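Local structure of quinoline 2-oxidoreductase medium subunit (Pseudomonas putida, 1T3Q) at residues E245-G250 against A270-V275; A209-G214 against D228-K233; G67-G72 against K88-L93. The protein carries the FAD of quinoline 2-oxidoreductase, a molybdenum hydroxylase, and probably takes part in passing electrons through that cofactor. One frame throughout, in Å; residues are numbered along the deposited sequence.

Interaction 1 of 3, residues E245-G250 against A270-V275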
ATOM      1  N   GLU C 245     -23.524 -43.656 -45.976  1.00 24.72           N
ATOM      2  CA  GLU C 245     -24.845 -43.109 -46.276  1.00 25.28           C
ATOM      3  C   GLU C 245     -25.903 -43.890 -45.502  1.00 25.69           C
ATOM      4  O   GLU C 245     -26.794 -43.310 -44.880  1.00 24.10           O
ATOM      5  CB  GLU C 245     -25.135 -43.218 -47.774  1.00 26.86           C
ATOM      6  CG  GLU C 245     -24.281 -42.315 -48.649  1.00 29.26           C
ATOM      7  N   LEU C 246     -25.796 -45.217 -45.550  1.00 24.82           N
ATOM      8  CA  LEU C 246     -26.731 -46.094 -44.858  1.00 25.24           C
ATOM      9  C   LEU C 246     -26.685 -45.879 -43.354  1.00 24.66           C
ATOM     10  O   LEU C 246     -27.711 -45.929 -42.680  1.00 25.14           O
ATOM     11  CB  LEU C 246     -26.413 -47.557 -45.170  1.00 24.77           C
ATOM     12  CG  LEU C 246     -26.672 -48.047 -46.595  1.00 26.53           C
ATOM     13  CD1 LEU C 246     -26.148 -49.467 -46.744  1.00 24.23           C
ATOM     14  CD2 LEU C 246     -28.165 -47.991 -46.895  1.00 26.02           C
ATOM     15  N   ALA C 247     -25.489 -45.634 -42.831  1.00 25.17           N
ATOM     16  CA  ALA C 247     -25.298 -45.422 -41.400  1.00 24.71           C
ATOM     17  C   ALA C 247     -25.862 -44.101 -40.891  1.00 26.03           C
ATOM     18  O   ALA C 247     -26.198 -43.981 -39.715  1.00 24.29           O
ATOM     19  CB  ALA C 247     -23.815 -45.501 -41.064  1.00 24.78           C
ATOM     20  N   THR C 248     -25.971 -43.112 -41.771  1.00 27.41           N
ATOM     21  CA  THR C 248     -26.462 -41.802 -41.358  1.00 30.04           C
ATOM     22  C   THR C 248     -27.902 -41.505 -41.744  1.00 31.86           C
ATOM     23  O   THR C 248     -28.498 -40.555 -41.237  1.00 33.41           O
ATOM     24  CB  THR C 248     -25.559 -40.679 -41.916  1.00 29.94           C
ATOM     25  OG1 THR C 248     -25.508 -40.766 -43.346  1.00 31.18           O
ATOM     26  CG2 THR C 248     -24.146 -40.812 -41.362  1.00 30.73           C
ATOM     27  N   GLU C 249     -28.474 -42.309 -42.631  1.00 34.27           N
ATOM     28  CA  GLU C 249     -29.852 -42.068 -43.037  1.00 36.04           C
ATOM     29  C   GLU C 249     -30.803 -42.339 -41.876  1.00 36.33           C
ATOM     30  O   GLU C 249     -30.675 -43.339 -41.165  1.00 37.99           O
ATOM     31  N   GLY C 250     -31.748 -41.425 -41.678  1.00 36.70           N
ATOM     32  CA  GLY C 250     -32.698 -41.577 -40.594  1.00 35.62           C
ATOM     33  C   GLY C 250     -32.272 -40.818 -39.352  1.00 34.93           C
ATOM     34  O   GLY C 250     -33.081 -40.583 -38.454  1.00 35.71           O
ATOM     35  N   ALA C 270     -19.063 -38.155 -43.688  1.00 27.26           N
ATOM     36  CA  ALA C 270     -17.644 -38.047 -44.025  1.00 26.81           C
ATOM     37  C   ALA C 270     -16.769 -38.782 -43.016  1.00 26.20           C
ATOM     38  O   ALA C 270     -15.828 -39.476 -43.388  1.00 25.89           O
ATOM     39  CB  ALA C 270     -17.232 -36.576 -44.095  1.00 25.03           C
ATOM     40  N   ILE C 271     -17.086 -38.623 -41.737  1.00 27.29           N
ATOM     41  CA  ILE C 271     -16.321 -39.269 -40.680  1.00 27.05           C
ATOM     42  C   ILE C 271     -16.512 -40.787 -40.682  1.00 27.21           C
ATOM     43  O   ILE C 271     -15.560 -41.547 -40.479  1.00 26.53           O
ATOM     44  CB  ILE C 271     -16.724 -38.707 -39.305  1.00 28.26           C
ATOM     45  CG1 ILE C 271     -16.458 -37.197 -39.272  1.00 29.47           C
ATOM     46  CG2 ILE C 271     -15.960 -39.417 -38.197  1.00 29.39           C
ATOM     47  CD1 ILE C 271     -15.011 -36.815 -39.540  1.00 31.06           C
ATOM     48  N   THR C 272     -17.746 -41.224 -40.910  1.00 26.04           N
ATOM     49  CA  THR C 272     -18.053 -42.651 -40.931  1.00 25.86           C
ATOM     50  C   THR C 272     -17.309 -43.345 -42.065  1.00 26.49           C
ATOM     51  O   THR C 272     -16.731 -44.416 -41.880  1.00 24.58           O
ATOM     52  CB  THR C 272     -19.566 -42.885 -41.085  1.00 25.12           C
ATOM     53  OG1 THR C 272     -20.235 -42.413 -39.909  1.00 22.39           O
ATOM     54  CG2 THR C 272     -19.872 -44.366 -41.279  1.00 24.27           C
ATOM     55  N   GLN C 273     -17.320 -42.725 -43.241  1.00 25.85           N
ATOM     56  CA  GLN C 273     -16.626 -43.283 -44.391  1.00 26.22           C
ATOM     57  C   GLN C 273     -15.140 -43.397 -44.076  1.00 25.97           C
ATOM     58  O   GLN C 273     -14.501 -44.408 -44.375  1.00 26.38           O
ATOM     59  CB  GLN C 273     -16.838 -42.383 -45.610  1.00 26.13           C
ATOM     60  CG  GLN C 273     -15.934 -42.702 -46.778  1.00 29.80           C
ATOM     61  CD  GLN C 273     -16.256 -41.874 -48.008  1.00 31.89           C
ATOM     62  OE1 GLN C 273     -15.475 -41.828 -48.954  1.00 34.88           O
ATOM     63  NE2 GLN C 273     -17.416 -41.225 -48.003  1.00 32.25           N
ATOM     64  N   ARG C 274     -14.598 -42.358 -43.454  1.00 25.94           N
ATOM     65  CA  ARG C 274     -13.187 -42.325 -43.098  1.00 25.77           C
ATOM     66  C   ARG C 274     -12.795 -43.434 -42.124  1.00 24.91           C
ATOM     67  O   ARG C 274     -11.788 -44.116 -42.325  1.00 23.34           O
ATOM     68  CB  ARG C 274     -12.835 -40.968 -42.483  1.00 28.91           C
ATOM     69  CG  ARG C 274     -11.366 -40.821 -42.131  1.00 33.47           C
ATOM     70  CD  ARG C 274     -11.143 -39.665 -41.171  1.00 36.37           C
ATOM     71  NE  ARG C 274     -11.551 -38.380 -41.727  1.00 37.43           N
ATOM     72  CZ  ARG C 274     -11.604 -37.250 -41.027  1.00 38.50           C
ATOM     73  NH1 ARG C 274     -11.981 -36.121 -41.613  1.00 38.93           N
ATOM     74  NH2 ARG C 274     -11.290 -37.250 -39.739  1.00 36.84           N
ATOM     75  N   VAL C 275     -13.585 -43.611 -41.070  1.00 23.41           N
ATOM     76  CA  VAL C 275     -13.293 -44.630 -40.067  1.00 23.68           C
ATOM     77  C   VAL C 275     -13.451 -46.056 -40.608  1.00 21.87           C
ATOM     78  O   VAL C 275     -12.699 -46.960 -40.229  1.00 22.57           O
ATOM     79  CB  VAL C 275     -14.167 -44.426 -38.791  1.00 25.52           C
ATOM     80  CG1 VAL C 275     -15.628 -44.751 -39.079  1.00 26.76           C
ATOM     81  CG2 VAL C 275     -13.631 -45.283 -37.653  1.00 27.52           C
TER
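Thr272 lays its methyl group against the side chain of Ala247, the two terminal carbons Thr272 CG2 and Ala247 CB lying 4.1 Å apart. The same two residues mark the closest passage of the backbones, with Ala247 CA 7.8 Å from Thr272 CA, a separation short enough for small side chains to fill. The threonine torsion explains which branch does the touching: CG2 stands anti to the backbone N, while OG1 (chi1 -67°) swings back beside that N and bonds to the carbonyl O of Ala268, one turn earlier in its own helix. Thr248 adds a looser approach, its CG2 lying 4.5 Å from Thr272 OG1; Thr248 OG1 bonds back to Ala244 O within its own helix, with Glu245 O a second acceptor within reach of the same proton.

Residues 245-248 are the last turn of helix 237-248. There Glu245 O is gripped by two backbone donors, Thr248 N at 3.2 Å and Glu249 N at 3.0 Å from it, and Glu249 is the first residue to leave helical angles. Residues 270-275 run through the middle of the long helix 261-284. Both helices rest on the four-stranded antiparallel sheet of the CO dehydrogenase flavoprotein C-terminal domain, where Leu213 of strand 205-214 touches Ala247, Thr248 and Thr272 alike. On another side of the long helix, Arg274 forms a salt bridge with Asp181 and packs on Thr652 of the large subunit; Ile271 CD1 covers part of one guanidinium face, 3.5 Å above its plane.

The two segments bury 79 Å² between them, and all three touching residues are buried. With both hydroxyls bonded within their own helices, the closest approach here is methyl to methyl, which implies cohesion by van der Waals contact and exclusion of water.

Interaction 2 of 3, residues A209-G214 against D228-K233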
ATOM      1  N   ALA C 209     -19.219 -56.711 -39.386  1.00 24.01           N
ATOM      2  CA  ALA C 209     -19.028 -55.280 -39.205  1.00 23.11           C
ATOM      3  C   ALA C 209     -19.976 -54.697 -38.171  1.00 21.49           C
ATOM      4  O   ALA C 209     -21.128 -55.111 -38.065  1.00 19.60           O
ATOM      5  CB  ALA C 209     -19.211 -54.553 -40.542  1.00 21.54           C
ATOM      6  N   ARG C 210     -19.464 -53.743 -37.399  1.00 21.72           N
ATOM      7  CA  ARG C 210     -20.244 -53.033 -36.394  1.00 22.78           C
ATOM      8  C   ARG C 210     -19.871 -51.566 -36.560  1.00 22.08           C
ATOM      9  O   ARG C 210     -18.764 -51.152 -36.212  1.00 22.39           O
ATOM     10  CB  ARG C 210     -19.906 -53.509 -34.975  1.00 23.17           C
ATOM     11  CG  ARG C 210     -20.426 -54.902 -34.635  1.00 24.96           C
ATOM     12  CD  ARG C 210     -21.954 -54.949 -34.529  1.00 28.08           C
ATOM     13  NE  ARG C 210     -22.458 -54.223 -33.362  1.00 29.25           N
ATOM     14  CZ  ARG C 210     -23.731 -54.226 -32.969  1.00 29.85           C
ATOM     15  NH1 ARG C 210     -24.640 -54.915 -33.648  1.00 30.78           N
ATOM     16  NH2 ARG C 210     -24.097 -53.536 -31.896  1.00 27.87           N
ATOM     17  N   ILE C 211     -20.795 -50.796 -37.125  1.00 21.65           N
ATOM     18  CA  ILE C 211     -20.597 -49.372 -37.360  1.00 21.06           C
ATOM     19  C   ILE C 211     -21.482 -48.613 -36.383  1.00 21.85           C
ATOM     20  O   ILE C 211     -22.674 -48.904 -36.271  1.00 20.84           O
ATOM     21  CB  ILE C 211     -21.008 -48.987 -38.798  1.00 21.25           C
ATOM     22  CG1 ILE C 211     -20.330 -49.924 -39.803  1.00 21.84           C
ATOM     23  CG2 ILE C 211     -20.642 -47.531 -39.078  1.00 21.71           C
ATOM     24  CD1 ILE C 211     -18.818 -49.986 -39.675  1.00 21.11           C
ATOM     25  N   ALA C 212     -20.901 -47.647 -35.677  1.00 21.64           N
ATOM     26  CA  ALA C 212     -21.651 -46.864 -34.703  1.00 22.60           C
ATOM     27  C   ALA C 212     -21.331 -45.378 -34.775  1.00 23.24           C
ATOM     28  O   ALA C 212     -20.185 -44.984 -34.982  1.00 23.27           O
ATOM     29  CB  ALA C 212     -21.370 -47.382 -33.293  1.00 20.96           C
ATOM     30  N   LEU C 213     -22.359 -44.556 -34.599  1.00 22.62           N
ATOM     31  CA  LEU C 213     -22.195 -43.109 -34.618  1.00 23.53           C
ATOM     32  C   LEU C 213     -22.630 -42.528 -33.280  1.00 24.34           C
ATOM     33  O   LEU C 213     -23.644 -42.941 -32.713  1.00 22.83           O
ATOM     34  CB  LEU C 213     -23.028 -42.482 -35.740  1.00 25.47           C
ATOM     35  CG  LEU C 213     -22.484 -42.590 -37.168  1.00 26.76           C
ATOM     36  CD1 LEU C 213     -22.447 -44.046 -37.611  1.00 26.42           C
ATOM     37  CD2 LEU C 213     -23.368 -41.785 -38.100  1.00 27.48           C
ATOM     38  N   GLY C 214     -21.854 -41.575 -32.778  1.00 23.32           N
ATOM     39  CA  GLY C 214     -22.188 -40.949 -31.514  1.00 24.84           C
ATOM     40  C   GLY C 214     -22.245 -39.441 -31.645  1.00 24.99           C
ATOM     41  O   GLY C 214     -21.774 -38.879 -32.636  1.00 23.95           O
ATOM     42  N   ASP C 228     -25.059 -54.702 -42.073  1.00 23.13           N
ATOM     43  CA  ASP C 228     -25.568 -55.705 -43.002  1.00 24.25           C
ATOM     44  C   ASP C 228     -25.021 -55.523 -44.417  1.00 24.02           C
ATOM     45  O   ASP C 228     -24.672 -56.495 -45.083  1.00 26.05           O
ATOM     46  CB  ASP C 228     -27.100 -55.664 -43.017  1.00 24.34           C
ATOM     47  CG  ASP C 228     -27.714 -56.111 -41.694  1.00 28.34           C
ATOM     48  OD1 ASP C 228     -28.956 -56.060 -41.566  1.00 27.50           O
ATOM     49  OD2 ASP C 228     -26.957 -56.517 -40.783  1.00 28.82           O
ATOM     50  N   PHE C 229     -24.942 -54.276 -44.868  1.00 24.97           N
ATOM     51  CA  PHE C 229     -24.429 -53.974 -46.201  1.00 24.20           C
ATOM     52  C   PHE C 229     -22.968 -54.376 -46.385  1.00 23.55           C
ATOM     53  O   PHE C 229     -22.589 -54.904 -47.431  1.00 25.98           O
ATOM     54  CB  PHE C 229     -24.567 -52.477 -46.490  1.00 24.04           C
ATOM     55  CG  PHE C 229     -23.868 -52.039 -47.744  1.00 23.42           C
ATOM     56  CD1 PHE C 229     -24.420 -52.297 -48.994  1.00 23.41           C
ATOM     57  CD2 PHE C 229     -22.639 -51.390 -47.678  1.00 23.54           C
ATOM     58  CE1 PHE C 229     -23.759 -51.913 -50.162  1.00 24.63           C
ATOM     59  CE2 PHE C 229     -21.968 -51.002 -48.841  1.00 21.94           C
ATOM     60  CZ  PHE C 229     -22.530 -51.264 -50.081  1.00 22.22           C
ATOM     61  N   LEU C 230     -22.148 -54.121 -45.373  1.00 23.23           N
ATOM     62  CA  LEU C 230     -20.725 -54.430 -45.443  1.00 22.34           C
ATOM     63  C   LEU C 230     -20.361 -55.914 -45.456  1.00 23.40           C
ATOM     64  O   LEU C 230     -19.290 -56.287 -45.937  1.00 22.28           O
ATOM     65  CB  LEU C 230     -19.990 -53.736 -44.290  1.00 22.03           C
ATOM     66  CG  LEU C 230     -19.862 -52.213 -44.394  1.00 21.98           C
ATOM     67  CD1 LEU C 230     -19.290 -51.643 -43.105  1.00 22.09           C
ATOM     68  CD2 LEU C 230     -18.970 -51.859 -45.575  1.00 23.23           C
ATOM     69  N   VAL C 231     -21.244 -56.761 -44.937  1.00 23.48           N
ATOM     70  CA  VAL C 231     -20.979 -58.197 -44.891  1.00 24.37           C
ATOM     71  C   VAL C 231     -20.744 -58.807 -46.271  1.00 25.17           C
ATOM     72  O   VAL C 231     -21.626 -58.783 -47.133  1.00 24.98           O
ATOM     73  CB  VAL C 231     -22.138 -58.956 -44.212  1.00 24.87           C
ATOM     74  CG1 VAL C 231     -21.858 -60.455 -44.223  1.00 25.54           C
ATOM     75  CG2 VAL C 231     -22.310 -58.464 -42.785  1.00 23.71           C
ATOM     76  N   GLY C 232     -19.542 -59.349 -46.464  1.00 24.94           N
ATOM     77  CA  GLY C 232     -19.188 -59.981 -47.723  1.00 26.63           C
ATOM     78  C   GLY C 232     -18.598 -59.057 -48.772  1.00 27.39           C
ATOM     79  O   GLY C 232     -18.323 -59.477 -49.897  1.00 27.06           O
ATOM     80  N   LYS C 233     -18.382 -57.796 -48.424  1.00 28.16           N
ATOM     81  CA  LYS C 233     -17.839 -56.874 -49.406  1.00 29.71           C
ATOM     82  C   LYS C 233     -16.377 -56.498 -49.227  1.00 29.92           C
ATOM     83  O   LYS C 233     -15.846 -56.497 -48.115  1.00 31.16           O
ATOM     84  CB  LYS C 233     -18.706 -55.609 -49.461  1.00 30.09           C
ATOM     85  CG  LYS C 233     -20.114 -55.903 -49.952  1.00 31.11           C
ATOM     86  CD  LYS C 233     -20.893 -54.656 -50.291  1.00 31.14           C
ATOM     87  CE  LYS C 233     -22.258 -55.026 -50.834  1.00 30.00           C
ATOM     88  NZ  LYS C 233     -23.014 -55.847 -49.848  1.00 28.41           N
TER
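Leu230 meets Ala209 and Ile211 where helix 224-230 ends against the four-stranded antiparallel sheet of the CO dehydrogenase flavoprotein C-terminal domain, a helix-on-sheet contact. Taken in chain order, the segment begins with Asp228, whose carbonyl O receives a weak bond from Val231 N, at 3.4 Å, near the end of the helix. Phe229 faces another way, packing on Thr239 and Thr242 of helix 237-248.

Leu230 carries the contact. The backbone aims its CB at the strand, and chi1 of -71°, with chi2 extended, carries CD1 on to Ile211: Leu230 CB is 3.9 Å from Ala209 CB, and Leu230 CD1 is 3.8 Å from Ile211 CD1 and 3.9 Å from Ile211 CG1. Ala209 and Ile211 are two residues apart on an extended strand, hence on the same face of the sheet, and together they form a shelf for the leucine. The Ile211 and Leu230 side chains cross at about a right angle, with the Leu230 CD1 methyl lying against both CG1 and CD1 of Ile211. Beyond the pair, Ile211 reaches Thr272 and Ile276 of helix 261-284, which continues the apolar layer over this face.

Val231 is the first residue outside helical angles, and a type II turn runs from Leu230 to Lys233, closed by Lys233 N to Leu230 O at 3.0 Å. Gly232 holds the positive phi of that turn (88°), where a CB would crowd the preceding carbonyl O; its own O accepts a bond from Arg205 NH2. Lys233 then folds back over the helix end. Its CD sits above one face of the Phe229 ring, offset toward the rim, and Lys233 NZ donates to Phe229 O at 2.6 Å, approaching in the carbonyl plane with a C=O...N angle of 152°.

Interaction 3 of 3, residues G67-G72 against K88-L93; sequences GILSVG and KCVPIL
Leu69, Cys89 and Val90 supply the apolar contacts. Leu69 CD1 comes within 3.6 Å of Val90 CG2 and 4.1 Å of Val90 CB, and the base of the side chain joins in, with Leu69 CB 4.0 Å from Val90 CG2. The two side chains cross obliquely, and Val90 CG2 thus touches the leucine at both its base and one of its tips. Leu69 also meets Cys89, through its branch point: Leu69 CG lies 4.0 Å from Cys89 CB. Cys89 CB points to the strand, while chi1 of -64° turns SG beside its own backbone N, and the sulfur makes no contact with Leu69. Leu69 CG is roughly anti to the backbone N (chi1 -161°), which directs the side chain toward the 88-93 segment, where CG meets Cys89 and CD1 meets Val90. Val71 and Leu93 also point into the interface, but stand farther off.

Backbone hydrogen bonds set the frame within each side. Strand 68-72 is held in the five-stranded antiparallel sheet of the FAD-binding domain by bonds from Leu69 to Ile171 and Val71 to Val169 on one neighbour, and from Ser70 to Ser63 on the other. Opposite it, the chain leaves helix 84-89 at Val90, and Leu93 N bonds to Val90 O at 2.9 Å across the bend leading into helix 92-97.

Val90 additionally packs on Ile171 and Leu131. The end of helix 84-89 and the residue after it are seated on the sheet by carbon groups, 157 Å² being buried between the segments, and the attachment implied is one of van der Waals contact and hydrophobic burial.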
ATOM      1  N   GLY C  67     -11.396 -63.382 -21.016  1.00 39.13           N
ATOM      2  CA  GLY C  67     -11.857 -62.542 -22.108  1.00 38.34           C
ATOM      3  C   GLY C  67     -12.546 -61.223 -21.784  1.00 38.19           C
ATOM      4  O   GLY C  67     -13.160 -60.609 -22.665  1.00 37.60           O
ATOM      5  N   ILE C  68     -12.454 -60.765 -20.541  1.00 37.34           N
ATOM      6  CA  ILE C  68     -13.090 -59.492 -20.204  1.00 36.59           C
ATOM      7  C   ILE C  68     -12.250 -58.567 -19.323  1.00 34.34           C
ATOM      8  O   ILE C  68     -11.655 -58.987 -18.330  1.00 33.14           O
ATOM      9  CB  ILE C  68     -14.479 -59.719 -19.560  1.00 37.67           C
ATOM     10  CG1 ILE C  68     -14.649 -58.874 -18.301  1.00 38.49           C
ATOM     11  CG2 ILE C  68     -14.676 -61.182 -19.260  1.00 39.72           C
ATOM     12  CD1 ILE C  68     -16.011 -59.044 -17.668  1.00 41.47           C
ATOM     13  N   LEU C  69     -12.216 -57.297 -19.711  1.00 32.44           N
ATOM     14  CA  LEU C  69     -11.458 -56.273 -19.009  1.00 31.13           C
ATOM     15  C   LEU C  69     -12.370 -55.592 -18.000  1.00 29.38           C
ATOM     16  O   LEU C  69     -13.446 -55.119 -18.361  1.00 29.52           O
ATOM     17  CB  LEU C  69     -10.945 -55.247 -20.020  1.00 30.72           C
ATOM     18  CG  LEU C  69      -9.787 -54.309 -19.684  1.00 32.40           C
ATOM     19  CD1 LEU C  69     -10.089 -52.973 -20.339  1.00 29.14           C
ATOM     20  CD2 LEU C  69      -9.604 -54.141 -18.186  1.00 33.20           C
ATOM     21  N   SER C  70     -11.951 -55.570 -16.739  1.00 27.11           N
ATOM     22  CA  SER C  70     -12.729 -54.932 -15.686  1.00 27.19           C
ATOM     23  C   SER C  70     -12.062 -53.608 -15.301  1.00 26.31           C
ATOM     24  O   SER C  70     -10.903 -53.582 -14.881  1.00 24.50           O
ATOM     25  CB  SER C  70     -12.823 -55.849 -14.460  1.00 30.26           C
ATOM     26  OG  SER C  70     -13.597 -55.248 -13.433  1.00 33.95           O
ATOM     27  N   VAL C  71     -12.794 -52.508 -15.465  1.00 24.78           N
ATOM     28  CA  VAL C  71     -12.275 -51.182 -15.130  1.00 23.15           C
ATOM     29  C   VAL C  71     -13.151 -50.542 -14.058  1.00 21.72           C
ATOM     30  O   VAL C  71     -14.355 -50.384 -14.249  1.00 22.63           O
ATOM     31  CB  VAL C  71     -12.250 -50.259 -16.370  1.00 22.90           C
ATOM     32  CG1 VAL C  71     -11.658 -48.898 -16.000  1.00 22.31           C
ATOM     33  CG2 VAL C  71     -11.444 -50.903 -17.481  1.00 22.88           C
ATOM     34  N   GLY C  72     -12.538 -50.187 -12.933  1.00 21.11           N
ATOM     35  CA  GLY C  72     -13.272 -49.575 -11.839  1.00 21.35           C
ATOM     36  C   GLY C  72     -13.771 -48.187 -12.192  1.00 22.25           C
ATOM     37  O   GLY C  72     -13.161 -47.491 -13.000  1.00 22.05           O
ATOM     38  N   LYS C  88      -3.339 -53.780 -23.616  1.00 34.54           N
ATOM     39  CA  LYS C  88      -3.262 -55.080 -24.272  1.00 35.82           C
ATOM     40  C   LYS C  88      -4.624 -55.734 -24.509  1.00 35.98           C
ATOM     41  O   LYS C  88      -4.808 -56.454 -25.491  1.00 37.52           O
ATOM     42  CB  LYS C  88      -2.362 -56.029 -23.470  1.00 34.73           C
ATOM     43  N   CYS C  89      -5.578 -55.477 -23.620  1.00 34.73           N
ATOM     44  CA  CYS C  89      -6.907 -56.063 -23.748  1.00 34.72           C
ATOM     45  C   CYS C  89      -7.869 -55.296 -24.653  1.00 33.25           C
ATOM     46  O   CYS C  89      -8.552 -55.897 -25.480  1.00 33.10           O
ATOM     47  CB  CYS C  89      -7.543 -56.224 -22.367  1.00 33.73           C
ATOM     48  SG  CYS C  89      -6.679 -57.381 -21.289  1.00 37.35           S
ATOM     49  N   VAL C  90      -7.932 -53.978 -24.493  1.00 31.27           N
ATOM     50  CA  VAL C  90      -8.838 -53.155 -25.293  1.00 30.57           C
ATOM     51  C   VAL C  90      -8.116 -51.914 -25.825  1.00 31.07           C
ATOM     52  O   VAL C  90      -8.406 -50.785 -25.416  1.00 30.31           O
ATOM     53  CB  VAL C  90     -10.068 -52.719 -24.449  1.00 30.90           C
ATOM     54  CG1 VAL C  90     -11.086 -51.993 -25.323  1.00 29.89           C
ATOM     55  CG2 VAL C  90     -10.706 -53.939 -23.795  1.00 29.99           C
ATOM     56  N   PRO C  91      -7.170 -52.112 -26.759  1.00 30.38           N
ATOM     57  CA  PRO C  91      -6.384 -51.030 -27.361  1.00 29.94           C
ATOM     58  C   PRO C  91      -7.180 -49.865 -27.946  1.00 29.09           C
ATOM     59  O   PRO C  91      -6.649 -48.768 -28.096  1.00 28.95           O
ATOM     60  CB  PRO C  91      -5.546 -51.755 -28.416  1.00 30.65           C
ATOM     61  CG  PRO C  91      -6.387 -52.943 -28.768  1.00 30.03           C
ATOM     62  CD  PRO C  91      -6.873 -53.395 -27.420  1.00 29.61           C
ATOM     63  N   ILE C  92      -8.448 -50.093 -28.273  1.00 28.04           N
ATOM     64  CA  ILE C  92      -9.263 -49.022 -28.829  1.00 25.64           C
ATOM     65  C   ILE C  92      -9.593 -47.986 -27.755  1.00 26.30           C
ATOM     66  O   ILE C  92      -9.790 -46.812 -28.057  1.00 25.40           O
ATOM     67  CB  ILE C  92     -10.584 -49.562 -29.439  1.00 27.40           C
ATOM     68  CG1 ILE C  92     -11.355 -48.419 -30.105  1.00 24.42           C
ATOM     69  CG2 ILE C  92     -11.439 -50.220 -28.355  1.00 25.35           C
ATOM     70  CD1 ILE C  92     -10.627 -47.777 -31.285  1.00 24.90           C
ATOM     71  N   LEU C  93      -9.641 -48.420 -26.499  1.00 26.57           N
ATOM     72  CA  LEU C  93      -9.963 -47.516 -25.396  1.00 27.47           C
ATOM     73  C   LEU C  93      -8.976 -46.350 -25.301  1.00 27.31           C
ATOM     74  O   LEU C  93      -9.377 -45.189 -25.312  1.00 26.82           O
ATOM     75  CB  LEU C  93      -9.994 -48.280 -24.066  1.00 28.43           C
ATOM     76  CG  LEU C  93     -11.119 -47.929 -23.085  1.00 30.96           C
ATOM     77  CD1 LEU C  93     -10.836 -48.591 -21.747  1.00 30.63           C
ATOM     78  CD2 LEU C  93     -11.236 -46.432 -22.911  1.00 28.00           C
TER

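Overall arrangement
Interactions 1 and 2 belong to one packing layer of the C-terminal domain, their centres 10 Å apart. Leu246 CD1, 3.4 Å from Phe229 CB, joins the consecutive helices 224-230 and 237-248; Leu230 and Thr248, the latter with CG2 3.5 Å from Leu213 CD2, place both on strand 205-214. Interaction 3 sits in the FAD-binding domain, its centre 27 Å from that of interaction 1 and 22 Å from that of interaction 2, with nearest atoms about 7 and 10 Å away; Ile92 packs on Trp178 and Phe180 of strand 177-183, in the same sheet as 205-214. None lies at the FAD site, although strand 165-172, beside 67-72, carries the FAD-binding residue Leu166.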